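Local coordinates for protein CofB (Escherichia coli, PDB 4QS4) that is a minor pilin with a type IV pilin fold that initiates assembly of the CFA/III pilus in enterotoxigenic strains, at residues N124-I129 with L152-S157; R386-V391 with K458-A463; I61-N66 with F134-N139; I181-I186 with L231-N236. One frame throughout, in Å; residues are numbered along the deposited sequence.

Contact 1: N124-I129 with L152-S157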
loop_
_atom_site.group_PDB
_atom_site.type_symbol
_atom_site.label_atom_id
_atom_site.label_comp_id
_atom_site.label_asym_id
_atom_site.label_seq_id
_atom_site.Cartn_x
_atom_site.Cartn_y
_atom_site.Cartn_z
ATOM N N ASN A 124 -39.247 -0.488 3.077
ATOM C CA ASN A 124 -40.227 -1.523 3.448
ATOM C C ASN A 124 -40.030 -2.137 4.838
ATOM O O ASN A 124 -40.940 -2.780 5.357
ATOM C CB ASN A 124 -40.201 -2.671 2.428
ATOM C CG ASN A 124 -40.611 -2.235 1.034
ATOM O OD1 ASN A 124 -40.463 -1.073 0.657
ATOM N ND2 ASN A 124 -41.118 -3.179 0.254
ATOM N N SER A 125 -38.850 -1.953 5.430
ATOM C CA SER A 125 -38.452 -2.745 6.598
ATOM C C SER A 125 -39.217 -2.392 7.868
ATOM O O SER A 125 -39.690 -1.272 8.039
ATOM C CB SER A 125 -36.948 -2.616 6.859
ATOM O OG SER A 125 -36.602 -1.296 7.230
ATOM N N ASP A 126 -39.320 -3.367 8.764
ATOM C CA ASP A 126 -39.994 -3.166 10.048
ATOM C C ASP A 126 -39.148 -2.358 11.046
ATOM O O ASP A 126 -39.665 -1.930 12.073
ATOM C CB ASP A 126 -40.423 -4.509 10.664
ATOM C CG ASP A 126 -39.296 -5.529 10.707
ATOM O OD1 ASP A 126 -38.120 -5.115 10.789
ATOM O OD2 ASP A 126 -39.592 -6.746 10.647
ATOM N N LEU A 127 -37.861 -2.160 10.752
ATOM C CA LEU A 127 -36.991 -1.325 11.583
ATOM C C LEU A 127 -36.466 -0.156 10.754
ATOM O O LEU A 127 -35.688 -0.355 9.819
ATOM C CB LEU A 127 -35.829 -2.150 12.146
ATOM C CG LEU A 127 -35.045 -1.542 13.314
ATOM C CD1 LEU A 127 -35.906 -1.401 14.562
ATOM C CD2 LEU A 127 -33.816 -2.377 13.634
ATOM N N LYS A 128 -36.919 1.052 11.095
ATOM C CA LYS A 128 -36.545 2.282 10.393
ATOM C C LYS A 128 -36.063 3.330 11.398
ATOM O O LYS A 128 -36.425 3.277 12.575
ATOM C CB LYS A 128 -37.749 2.848 9.630
ATOM C CG LYS A 128 -38.383 1.897 8.623
ATOM C CD LYS A 128 -39.605 2.524 7.965
ATOM C CE LYS A 128 -40.359 1.516 7.114
ATOM N NZ LYS A 128 -41.509 2.115 6.378
ATOM N N ILE A 129 -35.254 4.280 10.930
ATOM C CA ILE A 129 -34.897 5.448 11.732
ATOM C C ILE A 129 -36.066 6.426 11.672
ATOM O O ILE A 129 -36.410 6.918 10.596
ATOM C CB ILE A 129 -33.615 6.145 11.229
ATOM C CG1 ILE A 129 -32.425 5.190 11.284
ATOM C CG2 ILE A 129 -33.322 7.384 12.076
ATOM C CD1 ILE A 129 -31.228 5.649 10.477
ATOM N N LEU A 152 -34.989 4.195 16.594
ATOM C CA LEU A 152 -35.406 3.225 15.601
ATOM C C LEU A 152 -36.800 2.721 15.932
ATOM O O LEU A 152 -37.011 2.140 16.991
ATOM C CB LEU A 152 -34.428 2.057 15.571
ATOM C CG LEU A 152 -32.984 2.445 15.265
ATOM C CD1 LEU A 152 -32.132 1.203 15.090
ATOM C CD2 LEU A 152 -32.909 3.327 14.027
ATOM N N THR A 153 -37.751 2.974 15.037
ATOM C CA THR A 153 -39.119 2.499 15.209
ATOM C C THR A 153 -39.222 1.052 14.742
ATOM O O THR A 153 -38.665 0.683 13.704
ATOM C CB THR A 153 -40.141 3.371 14.446
ATOM O OG1 THR A 153 -41.471 3.005 14.834
ATOM C CG2 THR A 153 -40.001 3.221 12.925
ATOM N N PHE A 154 -39.925 0.235 15.518
ATOM C CA PHE A 154 -40.160 -1.156 15.153
ATOM C C PHE A 154 -41.621 -1.336 14.753
ATOM O O PHE A 154 -42.519 -1.213 15.585
ATOM C CB PHE A 154 -39.803 -2.101 16.299
ATOM C CG PHE A 154 -39.894 -3.551 15.924
ATOM C CD1 PHE A 154 -38.901 -4.141 15.156
ATOM C CD2 PHE A 154 -40.980 -4.326 16.322
ATOM C CE1 PHE A 154 -38.982 -5.479 14.794
ATOM C CE2 PHE A 154 -41.067 -5.665 15.965
ATOM C CZ PHE A 154 -40.066 -6.242 15.200
ATOM N N ASP A 155 -41.842 -1.620 13.471
ATOM C CA ASP A 155 -43.180 -1.746 12.903
ATOM C C ASP A 155 -43.583 -3.222 12.871
ATOM O O ASP A 155 -43.370 -3.927 11.878
ATOM C CB ASP A 155 -43.207 -1.121 11.499
ATOM C CG ASP A 155 -44.590 -0.655 11.089
ATOM O OD1 ASP A 155 -45.558 -1.440 11.227
ATOM O OD2 ASP A 155 -44.704 0.498 10.616
ATOM N N LYS A 156 -44.157 -3.684 13.978
ATOM C CA LYS A 156 -44.532 -5.085 14.125
ATOM C C LYS A 156 -45.669 -5.466 13.170
ATOM O O LYS A 156 -46.790 -4.968 13.285
ATOM C CB LYS A 156 -44.903 -5.404 15.585
ATOM C CG LYS A 156 -46.145 -4.699 16.124
ATOM C CD LYS A 156 -46.289 -4.897 17.624
ATOM C CE LYS A 156 -47.537 -4.213 18.164
ATOM N NZ LYS A 156 -48.787 -4.748 17.556
ATOM N N SER A 157 -45.363 -6.349 12.220
ATOM C CA SER A 157 -46.356 -6.842 11.267
ATOM C C SER A 157 -47.025 -8.099 11.822
ATOM O O SER A 157 -47.330 -9.033 11.079
ATOM C CB SER A 157 -45.699 -7.136 9.913
ATOM O OG SER A 157 -44.957 -6.018 9.451
#
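Leu127 to Ile129 and Leu152 to Phe154 run antiparallel, their axes 4.5 Å apart at the closest, with Lys128 and Thr153 as the hydrogen-bonded pair and Leu127–Phe154 and Ile129–Leu152 as non-hydrogen-bonded pairs to either side of it. Lys128 N gives to Thr153 O at 3.2 Å, and Thr153 N returns a bond to Lys128 O at 2.8 Å. Beyond the last bridge the pairing carries on into the loop, where Asp155 N meets Asp126 O at 2.6 Å, a short and nearly straight bond (172° at the hydrogen).

On the face of Leu127, Ile129, Leu152 and Phe154 the contact is apolar. CD2 of Leu152 presses on CG1 of Ile129 at 3.4 Å, tighter than usual for two carbons, while CD1 of Leu127 reaches CB of Leu152 at 3.9 Å. The same CD1 comes to the edge of the Phe154 ring, near its plane; CG of Leu127 stands anti to the backbone N (chi1 -164°), which swings the branch toward the partner strand. Asp126 lies alongside this ring and points the same way, its carboxylate turned 36° from the ring plane. The other face is sparser: CG2 of Thr153 rests near CB of Lys128 at 4.0 Å, and the lysine amine goes on to the carbonyl of Ser123.

Leu20 of helix 9-32 covers Leu127 and Ile129, and Tyr168 of helix 167-177 touches Leu127 and Phe154. This hairpin belongs to the antiparallel sheet whose apolar face packs on the long N-terminal helix, the hallmark of the type IV pilin fold.

Contact 2: R386-V391 with K458-A463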
loop_
_atom_site.group_PDB
_atom_site.type_symbol
_atom_site.label_atom_id
_atom_site.label_comp_id
_atom_site.label_asym_id
_atom_site.label_seq_id
_atom_site.Cartn_x
_atom_site.Cartn_y
_atom_site.Cartn_z
ATOM N N ARG A 386 47.550 -21.054 -13.764
ATOM C CA ARG A 386 46.101 -20.918 -13.805
ATOM C C ARG A 386 45.643 -19.654 -13.093
ATOM O O ARG A 386 46.353 -19.107 -12.254
ATOM C CB ARG A 386 45.408 -22.128 -13.160
ATOM C CG ARG A 386 45.614 -22.273 -11.656
ATOM C CD ARG A 386 44.966 -23.549 -11.124
ATOM N NE ARG A 386 45.011 -23.645 -9.663
ATOM C CZ ARG A 386 46.083 -23.973 -8.950
ATOM N NH1 ARG A 386 47.243 -24.254 -9.542
ATOM N NH2 ARG A 386 45.998 -24.023 -7.625
ATOM N N ILE A 387 44.444 -19.204 -13.437
ATOM C CA ILE A 387 43.793 -18.145 -12.686
ATOM C C ILE A 387 42.789 -18.798 -11.751
ATOM O O ILE A 387 41.925 -19.551 -12.189
ATOM C CB ILE A 387 43.095 -17.132 -13.612
ATOM C CG1 ILE A 387 44.123 -16.466 -14.522
ATOM C CG2 ILE A 387 42.368 -16.077 -12.781
ATOM C CD1 ILE A 387 43.528 -15.877 -15.783
ATOM N N GLU A 388 42.913 -18.522 -10.459
ATOM C CA GLU A 388 42.037 -19.132 -9.471
ATOM C C GLU A 388 41.365 -18.058 -8.638
ATOM O O GLU A 388 42.015 -17.128 -8.176
ATOM C CB GLU A 388 42.811 -20.086 -8.560
ATOM C CG GLU A 388 41.908 -20.838 -7.590
ATOM C CD GLU A 388 42.649 -21.869 -6.757
ATOM O OE1 GLU A 388 42.020 -22.422 -5.825
ATOM O OE2 GLU A 388 43.857 -22.112 -7.016
ATOM N N LEU A 389 40.062 -18.208 -8.438
ATOM C CA LEU A 389 39.279 -17.232 -7.689
ATOM C C LEU A 389 38.292 -17.955 -6.779
ATOM O O LEU A 389 37.829 -19.047 -7.108
ATOM C CB LEU A 389 38.515 -16.334 -8.666
ATOM C CG LEU A 389 39.339 -15.538 -9.694
ATOM C CD1 LEU A 389 38.436 -15.013 -10.799
ATOM C CD2 LEU A 389 40.086 -14.400 -9.018
ATOM N N ASN A 390 37.969 -17.346 -5.642
ATOM C CA ASN A 390 36.909 -17.860 -4.774
ATOM C C ASN A 390 35.537 -17.714 -5.423
ATOM O O ASN A 390 35.241 -16.684 -6.052
ATOM C CB ASN A 390 36.905 -17.122 -3.433
ATOM C CG ASN A 390 38.116 -17.442 -2.580
ATOM O OD1 ASN A 390 38.808 -18.433 -2.800
ATOM N ND2 ASN A 390 38.362 -16.608 -1.579
ATOM N N VAL A 391 34.697 -18.734 -5.275
ATOM C CA VAL A 391 33.328 -18.678 -5.793
ATOM C C VAL A 391 32.544 -17.666 -4.951
ATOM O O VAL A 391 32.610 -17.693 -3.729
ATOM C CB VAL A 391 32.645 -20.065 -5.774
ATOM C CG1 VAL A 391 31.150 -19.964 -6.082
ATOM C CG2 VAL A 391 33.321 -20.993 -6.776
ATOM N N LYS A 458 35.841 -22.846 -5.342
ATOM C CA LYS A 458 36.852 -22.234 -6.220
ATOM C C LYS A 458 36.451 -22.247 -7.702
ATOM O O LYS A 458 35.806 -23.186 -8.160
ATOM C CB LYS A 458 38.189 -22.953 -6.056
ATOM C CG LYS A 458 38.727 -22.974 -4.634
ATOM C CD LYS A 458 39.156 -21.592 -4.176
ATOM C CE LYS A 458 39.821 -21.655 -2.810
ATOM N NZ LYS A 458 40.552 -20.390 -2.515
ATOM N N TRP A 459 36.832 -21.186 -8.423
ATOM C CA TRP A 459 36.770 -21.125 -9.887
ATOM C C TRP A 459 38.172 -21.380 -10.405
ATOM O O TRP A 459 39.138 -20.819 -9.875
ATOM C CB TRP A 459 36.368 -19.731 -10.397
ATOM C CG TRP A 459 34.930 -19.351 -10.247
ATOM C CD1 TRP A 459 34.431 -18.399 -9.418
ATOM C CD2 TRP A 459 33.816 -19.868 -10.983
ATOM N NE1 TRP A 459 33.070 -18.304 -9.565
ATOM C CE2 TRP A 459 32.665 -19.195 -10.520
ATOM C CE3 TRP A 459 33.675 -20.840 -11.978
ATOM C CZ2 TRP A 459 31.388 -19.467 -11.013
ATOM C CZ3 TRP A 459 32.401 -21.115 -12.466
ATOM C CH2 TRP A 459 31.275 -20.426 -11.985
ATOM N N TYR A 460 38.290 -22.206 -11.438
ATOM C CA TYR A 460 39.585 -22.471 -12.069
ATOM C C TYR A 460 39.514 -22.142 -13.553
ATOM O O TYR A 460 38.754 -22.767 -14.297
ATOM C CB TYR A 460 39.985 -23.940 -11.917
ATOM C CG TYR A 460 40.042 -24.450 -10.501
ATOM C CD1 TYR A 460 41.169 -24.248 -9.708
ATOM C CD2 TYR A 460 38.982 -25.175 -9.964
ATOM C CE1 TYR A 460 41.230 -24.738 -8.411
ATOM C CE2 TYR A 460 39.035 -25.669 -8.671
ATOM C CZ TYR A 460 40.155 -25.442 -7.899
ATOM O OH TYR A 460 40.196 -25.946 -6.615
ATOM N N ILE A 461 40.318 -21.175 -13.972
ATOM C CA ILE A 461 40.369 -20.761 -15.368
ATOM C C ILE A 461 41.733 -21.139 -15.930
ATOM O O ILE A 461 42.772 -20.764 -15.376
ATOM C CB ILE A 461 40.154 -19.249 -15.523
ATOM C CG1 ILE A 461 38.971 -18.795 -14.662
ATOM C CG2 ILE A 461 39.948 -18.903 -17.001
ATOM C CD1 ILE A 461 38.950 -17.308 -14.419
ATOM N N THR A 462 41.721 -21.912 -17.008
ATOM C CA THR A 462 42.944 -22.388 -17.636
ATOM C C THR A 462 42.813 -22.232 -19.144
ATOM O O THR A 462 41.718 -21.989 -19.656
ATOM C CB THR A 462 43.225 -23.867 -17.297
ATOM O OG1 THR A 462 42.136 -24.685 -17.746
ATOM C CG2 THR A 462 43.406 -24.051 -15.792
ATOM N N ALA A 463 43.935 -22.369 -19.842
ATOM C CA ALA A 463 43.967 -22.165 -21.282
ATOM C C ALA A 463 45.145 -22.894 -21.903
ATOM O O ALA A 463 46.217 -22.983 -21.302
ATOM C CB ALA A 463 44.044 -20.675 -21.612
#
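Trp459 and Val391 form the closely fitted end of this contact: CG2 of Val391 sits over one face of the indole, 3.9 Å from the centroid of the five-membered ring and 14° off its normal, a CH-pi contact. The indole NE1 is bonded to OE1 of Gln392. On the sheet face shared by Ile387, Leu389, Trp459 and Ile461, CD1 of Ile461 meets CG2 of Ile387 at 4.0 Å, the two chains crossing at a slant. Leu407, Val486 and Ile488, from strands 404-414 and 484-493 of a second sheet, pack on these groups.

Four backbone bonds hold the strands together, a reciprocal pair at Ile387–Ile461 and another at Leu389–Trp459; the shortest runs from Trp459 N to Leu389 O, 2.7 Å and almost straight.

The face of Glu388 and Tyr460 is polar and more open to solvent. Glu388 stretches out fully and lies beside the tyrosine, its carboxylate turned 44° from the ring plane, with CD 3.6 Å from CE1 of Tyr460. OE2 of Glu388 takes a salt bridge from NH2 of Arg386 at 2.9 Å, and the arginine NE comes to the edge of the same ring. OE1 instead lies over the aliphatic part of Lys458, whose chain bends at chi2 (-69°) and carries NZ to OD1 of Asn390 at 2.6 Å. NZ stays 4.2 Å from OE1 of Glu388, so the carboxylate probably adds only a longer-range attraction.

The result is an antiparallel strand pair with its apolar face turned to a second antiparallel sheet and its charged face turned outward, a sandwich-like packing in the C-terminal domain of CofB.

Contact 3: I61-N66 with F134-N139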
loop_
_atom_site.group_PDB
_atom_site.type_symbol
_atom_site.label_atom_id
_atom_site.label_comp_id
_atom_site.label_asym_id
_atom_site.label_seq_id
_atom_site.Cartn_x
_atom_site.Cartn_y
_atom_site.Cartn_z
ATOM N N ILE A 61 -30.312 23.908 13.225
ATOM C CA ILE A 61 -30.186 24.441 14.586
ATOM C C ILE A 61 -30.976 23.634 15.625
ATOM O O ILE A 61 -30.950 23.972 16.791
ATOM C CB ILE A 61 -30.599 25.927 14.670
ATOM C CG1 ILE A 61 -32.078 26.124 14.311
ATOM C CG2 ILE A 61 -29.709 26.761 13.767
ATOM C CD1 ILE A 61 -32.628 27.477 14.718
ATOM N N ASN A 62 -31.670 22.576 15.195
ATOM C CA ASN A 62 -32.445 21.730 16.106
ATOM C C ASN A 62 -31.553 21.020 17.128
ATOM O O ASN A 62 -30.626 20.300 16.760
ATOM C CB ASN A 62 -33.251 20.679 15.330
ATOM C CG ASN A 62 -34.388 21.280 14.518
ATOM O OD1 ASN A 62 -34.272 22.372 13.977
ATOM N ND2 ASN A 62 -35.493 20.551 14.425
ATOM N N ARG A 63 -31.831 21.241 18.411
ATOM C CA ARG A 63 -31.126 20.547 19.491
ATOM C C ARG A 63 -32.100 20.073 20.557
ATOM O O ARG A 63 -33.108 20.724 20.825
ATOM C CB ARG A 63 -30.103 21.460 20.175
ATOM C CG ARG A 63 -29.021 22.016 19.271
ATOM C CD ARG A 63 -28.014 20.960 18.846
ATOM N NE ARG A 63 -26.940 21.595 18.095
ATOM C CZ ARG A 63 -27.001 21.919 16.809
ATOM N NH1 ARG A 63 -28.077 21.642 16.083
ATOM N NH2 ARG A 63 -25.969 22.519 16.237
ATOM N N THR A 64 -31.788 18.930 21.153
ATOM C CA THR A 64 -32.435 18.515 22.388
ATOM C C THR A 64 -31.443 18.776 23.524
ATOM O O THR A 64 -30.251 18.983 23.280
ATOM C CB THR A 64 -32.849 17.034 22.344
ATOM O OG1 THR A 64 -31.687 16.207 22.296
ATOM C CG2 THR A 64 -33.712 16.765 21.105
ATOM N N THR A 65 -31.944 18.779 24.751
ATOM C CA THR A 65 -31.149 19.202 25.907
ATOM C C THR A 65 -30.976 18.092 26.941
ATOM O O THR A 65 -30.518 18.349 28.061
ATOM C CB THR A 65 -31.797 20.427 26.576
ATOM O OG1 THR A 65 -33.156 20.135 26.904
ATOM C CG2 THR A 65 -31.765 21.623 25.623
ATOM N N ASN A 66 -31.320 16.862 26.562
ATOM C CA ASN A 66 -31.240 15.736 27.485
ATOM C C ASN A 66 -29.837 15.171 27.521
ATOM O O ASN A 66 -29.577 14.098 26.985
ATOM C CB ASN A 66 -32.276 14.644 27.155
ATOM C CG ASN A 66 -32.215 14.183 25.716
ATOM O OD1 ASN A 66 -32.138 14.996 24.798
ATOM N ND2 ASN A 66 -32.252 12.873 25.514
ATOM N N PHE A 134 -30.095 15.572 18.287
ATOM C CA PHE A 134 -28.768 16.158 18.465
ATOM C C PHE A 134 -28.718 16.810 19.843
ATOM O O PHE A 134 -29.278 17.876 20.031
ATOM C CB PHE A 134 -28.486 17.227 17.398
ATOM C CG PHE A 134 -28.331 16.704 15.992
ATOM C CD1 PHE A 134 -27.943 15.403 15.726
ATOM C CD2 PHE A 134 -28.524 17.565 14.916
ATOM C CE1 PHE A 134 -27.775 14.961 14.419
ATOM C CE2 PHE A 134 -28.362 17.128 13.607
ATOM C CZ PHE A 134 -27.990 15.824 13.360
ATOM N N VAL A 135 -28.058 16.165 20.801
ATOM C CA VAL A 135 -27.978 16.676 22.169
ATOM C C VAL A 135 -26.946 17.809 22.255
ATOM O O VAL A 135 -25.758 17.592 22.017
ATOM C CB VAL A 135 -27.614 15.551 23.163
ATOM C CG1 VAL A 135 -27.548 16.085 24.592
ATOM C CG2 VAL A 135 -28.627 14.419 23.059
ATOM N N ALA A 136 -27.416 19.012 22.567
ATOM C CA ALA A 136 -26.554 20.199 22.651
ATOM C C ALA A 136 -25.690 20.204 23.907
ATOM O O ALA A 136 -26.151 19.855 25.003
ATOM C CB ALA A 136 -27.385 21.471 22.610
ATOM N N THR A 137 -24.449 20.643 23.738
ATOM C CA THR A 137 -23.534 20.853 24.861
ATOM C C THR A 137 -23.953 22.042 25.716
ATOM O O THR A 137 -23.698 22.053 26.918
ATOM C CB THR A 137 -22.096 21.067 24.359
ATOM O OG1 THR A 137 -21.805 20.089 23.359
ATOM C CG2 THR A 137 -21.091 20.919 25.498
ATOM N N ASP A 138 -24.585 23.044 25.102
ATOM C CA ASP A 138 -25.067 24.217 25.840
ATOM C C ASP A 138 -26.293 24.833 25.156
ATOM O O ASP A 138 -26.737 24.334 24.122
ATOM C CB ASP A 138 -23.937 25.243 26.006
ATOM C CG ASP A 138 -23.257 25.585 24.699
ATOM O OD1 ASP A 138 -23.909 26.193 23.824
ATOM O OD2 ASP A 138 -22.063 25.253 24.554
ATOM N N ASN A 139 -26.829 25.914 25.729
ATOM C CA ASN A 139 -28.092 26.508 25.258
ATOM C C ASN A 139 -27.969 27.544 24.123
ATOM O O ASN A 139 -28.946 28.215 23.793
ATOM C CB ASN A 139 -28.877 27.111 26.441
ATOM C CG ASN A 139 -28.156 28.279 27.099
ATOM O OD1 ASN A 139 -26.967 28.507 26.859
ATOM N ND2 ASN A 139 -28.874 29.021 27.945
HETATM O O HOH W 1 -31.870 17.558 17.298
#
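Arg63 folds its aliphatic chain over Ala136, with CB of Arg63 3.6 Å from CB of Ala136, and then bends at chi2 (-72°) so that its CD passes CB of Phe134 at 4.0 Å. The turn brings the guanidinium back toward its own chain: NH1 of Arg63 bonds to the carbonyl O of Asn62 at 3.0 Å, the acceptor lying within the guanidinium plane but the donor standing well above the carbonyl plane. This carbonyl also lies at the edge of the Phe134 ring, near its plane, and a water that accepts from Phe134 N gives a weak bond back to it.

Beyond the arginine, Thr64 and Val135 meet at a slant, OG1 of Thr64 touching CG2 of Val135 at 3.6 Å. The hydroxyl is itself held by a bond to OD1 of Asn66, nearly along the C=O axis of that amide, and the Asn66 chain crosses Val135 at about a right angle. CG1 of Val135 meanwhile packs against the backbone O of Asn66. Two backbone bonds secure the strand edge, Thr64 N to Phe134 O at 2.9 Å and Ala136 N to Thr64 O at 2.9 Å, making a single bridge between a loop and the end of strand 127-136.

Around them, Ile27 and Val31 of helix 9-32 cover the Phe134 ring, and NH2 of Arg63 is bonded to the carbonyls of Leu51 and Ser143. With Tyr60 O as a further acceptor for NH1, the buried arginine is surrounded by main-chain oxygens. Its charge is thus probably stabilised by carbonyl dipoles, and the guanidinium ties two parts of the long connection between strands 44-48 and 81-82 to the turn of the hairpin 127-136/145-154.

Contact 4: I181-I186 with L231-N236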
loop_
_atom_site.group_PDB
_atom_site.type_symbol
_atom_site.label_atom_id
_atom_site.label_comp_id
_atom_site.label_asym_id
_atom_site.label_seq_id
_atom_site.Cartn_x
_atom_site.Cartn_y
_atom_site.Cartn_z
ATOM N N ILE A 181 -17.529 2.474 14.774
ATOM C CA ILE A 181 -18.316 3.225 15.745
ATOM C C ILE A 181 -18.955 2.256 16.723
ATOM O O ILE A 181 -19.132 1.078 16.426
ATOM C CB ILE A 181 -19.405 4.097 15.089
ATOM C CG1 ILE A 181 -20.311 3.259 14.188
ATOM C CG2 ILE A 181 -18.776 5.238 14.302
ATOM C CD1 ILE A 181 -21.471 4.041 13.617
ATOM N N SER A 182 -19.295 2.768 17.895
ATOM C CA SER A 182 -19.876 1.949 18.942
ATOM C C SER A 182 -21.009 2.716 19.603
ATOM O O SER A 182 -21.083 3.953 19.520
ATOM C CB SER A 182 -18.811 1.573 19.963
ATOM O OG SER A 182 -18.216 2.734 20.505
ATOM N N PHE A 183 -21.902 1.978 20.246
ATOM C CA PHE A 183 -23.043 2.585 20.901
ATOM C C PHE A 183 -22.667 2.933 22.327
ATOM O O PHE A 183 -22.397 2.042 23.129
ATOM C CB PHE A 183 -24.237 1.634 20.873
ATOM C CG PHE A 183 -24.568 1.127 19.501
ATOM C CD1 PHE A 183 -24.779 2.017 18.455
ATOM C CD2 PHE A 183 -24.666 -0.235 19.249
ATOM C CE1 PHE A 183 -25.076 1.558 17.185
ATOM C CE2 PHE A 183 -24.969 -0.699 17.981
ATOM C CZ PHE A 183 -25.167 0.197 16.948
ATOM N N LYS A 184 -22.641 4.230 22.635
ATOM C CA LYS A 184 -22.432 4.691 24.008
ATOM C C LYS A 184 -23.420 4.003 24.957
ATOM O O LYS A 184 -23.066 3.622 26.068
ATOM C CB LYS A 184 -22.594 6.214 24.097
ATOM C CG LYS A 184 -22.229 6.805 25.452
ATOM C CD LYS A 184 -22.306 8.326 25.437
ATOM C CE LYS A 184 -22.126 8.923 26.825
ATOM N NZ LYS A 184 -20.858 8.465 27.463
ATOM N N ASP A 185 -24.660 3.866 24.496
ATOM C CA ASP A 185 -25.722 3.180 25.231
ATOM C C ASP A 185 -26.856 2.842 24.263
ATOM O O ASP A 185 -26.974 3.453 23.190
ATOM C CB ASP A 185 -26.256 4.067 26.365
ATOM C CG ASP A 185 -25.594 3.783 27.718
ATOM O OD1 ASP A 185 -25.711 2.643 28.223
ATOM O OD2 ASP A 185 -24.982 4.709 28.290
ATOM N N ILE A 186 -27.665 1.852 24.637
ATOM C CA ILE A 186 -28.867 1.473 23.898
ATOM C C ILE A 186 -30.044 1.380 24.881
ATOM O O ILE A 186 -30.019 0.563 25.794
ATOM C CB ILE A 186 -28.716 0.099 23.212
ATOM C CG1 ILE A 186 -27.476 0.060 22.307
ATOM C CG2 ILE A 186 -29.976 -0.231 22.414
ATOM C CD1 ILE A 186 -27.028 -1.342 21.942
ATOM N N LEU A 231 -30.435 4.367 19.900
ATOM C CA LEU A 231 -29.000 4.140 19.802
ATOM C C LEU A 231 -28.268 5.464 19.978
ATOM O O LEU A 231 -28.466 6.392 19.199
ATOM C CB LEU A 231 -28.647 3.551 18.437
ATOM C CG LEU A 231 -29.352 2.257 18.039
ATOM C CD1 LEU A 231 -28.944 1.861 16.627
ATOM C CD2 LEU A 231 -29.040 1.145 19.028
ATOM N N SER A 232 -27.430 5.545 21.006
ATOM C CA SER A 232 -26.673 6.760 21.297
ATOM C C SER A 232 -25.270 6.614 20.748
ATOM O O SER A 232 -24.617 5.586 20.954
ATOM C CB SER A 232 -26.621 7.017 22.804
ATOM O OG SER A 232 -27.901 7.381 23.293
ATOM N N ILE A 233 -24.815 7.636 20.031
ATOM C CA ILE A 233 -23.467 7.633 19.481
ATOM C C ILE A 233 -22.735 8.911 19.890
ATOM O O ILE A 233 -23.296 10.004 19.862
ATOM C CB ILE A 233 -23.500 7.413 17.960
ATOM C CG1 ILE A 233 -24.128 6.041 17.689
ATOM C CG2 ILE A 233 -22.094 7.464 17.371
ATOM C CD1 ILE A 233 -24.411 5.749 16.248
ATOM N N ASP A 234 -21.498 8.745 20.339
ATOM C CA ASP A 234 -20.665 9.868 20.707
ATOM C C ASP A 234 -19.891 10.296 19.470
ATOM O O ASP A 234 -18.984 9.584 19.042
ATOM C CB ASP A 234 -19.694 9.480 21.826
ATOM C CG ASP A 234 -18.792 10.638 22.244
ATOM O OD1 ASP A 234 -18.072 10.493 23.250
ATOM O OD2 ASP A 234 -18.803 11.694 21.567
ATOM N N PRO A 235 -20.225 11.474 18.904
ATOM C CA PRO A 235 -19.555 11.925 17.678
ATOM C C PRO A 235 -18.051 12.164 17.841
ATOM O O PRO A 235 -17.321 12.127 16.858
ATOM C CB PRO A 235 -20.294 13.225 17.339
ATOM C CG PRO A 235 -20.773 13.732 18.653
ATOM C CD PRO A 235 -21.148 12.496 19.423
ATOM N N ASN A 236 -17.591 12.374 19.071
ATOM C CA ASN A 236 -16.177 12.599 19.343
ATOM C C ASN A 236 -15.358 11.340 19.634
ATOM O O ASN A 236 -14.131 11.389 19.614
ATOM C CB ASN A 236 -16.045 13.584 20.497
ATOM C CG ASN A 236 -16.743 14.889 20.205
ATOM O OD1 ASN A 236 -16.549 15.471 19.147
ATOM N ND2 ASN A 236 -17.583 15.341 21.127
HETATM O O HOH W 2 -20.301 6.306 20.490
HETATM O O HOH W 3 -29.649 5.440 23.957
#
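Phe183 lays one ring face under a methyl of Leu231 just where regular strand pairing gives way: in this CH-pi contact CD2 of Leu231 stands over the ring centre, 4.3 Å from the centroid and only 5° off the normal. The place is where the segment leading into strand 185-191 runs beside strand 226-233, in the antiparallel sheet of the type IV pilin fold. Phe183 CG is anti to the carbonyl carbon (chi1 -53°), which brings the ring beneath Leu231 with its edge at CG1 of Ile233, the Phe183 and Ile233 side chains pointing the same way. Ile186 lies alongside Leu231, both its CG1 and CG2 touching the CD2 that stands over the ring. Ile21 of helix 9-32 and Ala176 of helix 167-177 also pack on Phe183.

The backbone link is thinner. Ser232 N gives a sound bond to Asp185 O at 3.1 Å, but the one from Lys184 N to Ser232 O is weak, bent to 129°. Ser232 OG turns instead to Asp149 of the adjoining strand and also takes a water that leans weakly on Asp185 O. Past the last pair, another water spans the widening gap, giving to Ser182 O and accepting from Asp234 N, at 2.7 Å each.

In the fold
Contacts 1 and 4 pair strands of the pilin-domain sheet, and contact 3 joins a loop to strand 127-136 of the same sheet, whereas contact 2 lies in the C-terminal domain, its centre about 75 to 87 Å from theirs. Contacts 1 and 3 share strand 127-136 near its two ends; contact 1 meets contact 4 directly, CD1 of Leu152 lying 3.6 Å from CD1 of Leu231. Helix 9-32 packs on all three. Contact 3 is the buried one, yet it relies on an arginine met by carbonyls, while the partly buried contacts 1 and 4 bring leucine, isoleucine and phenylalanine to the helix. Contact 2, also partly buried, adds a charged outer face with a salt bridge.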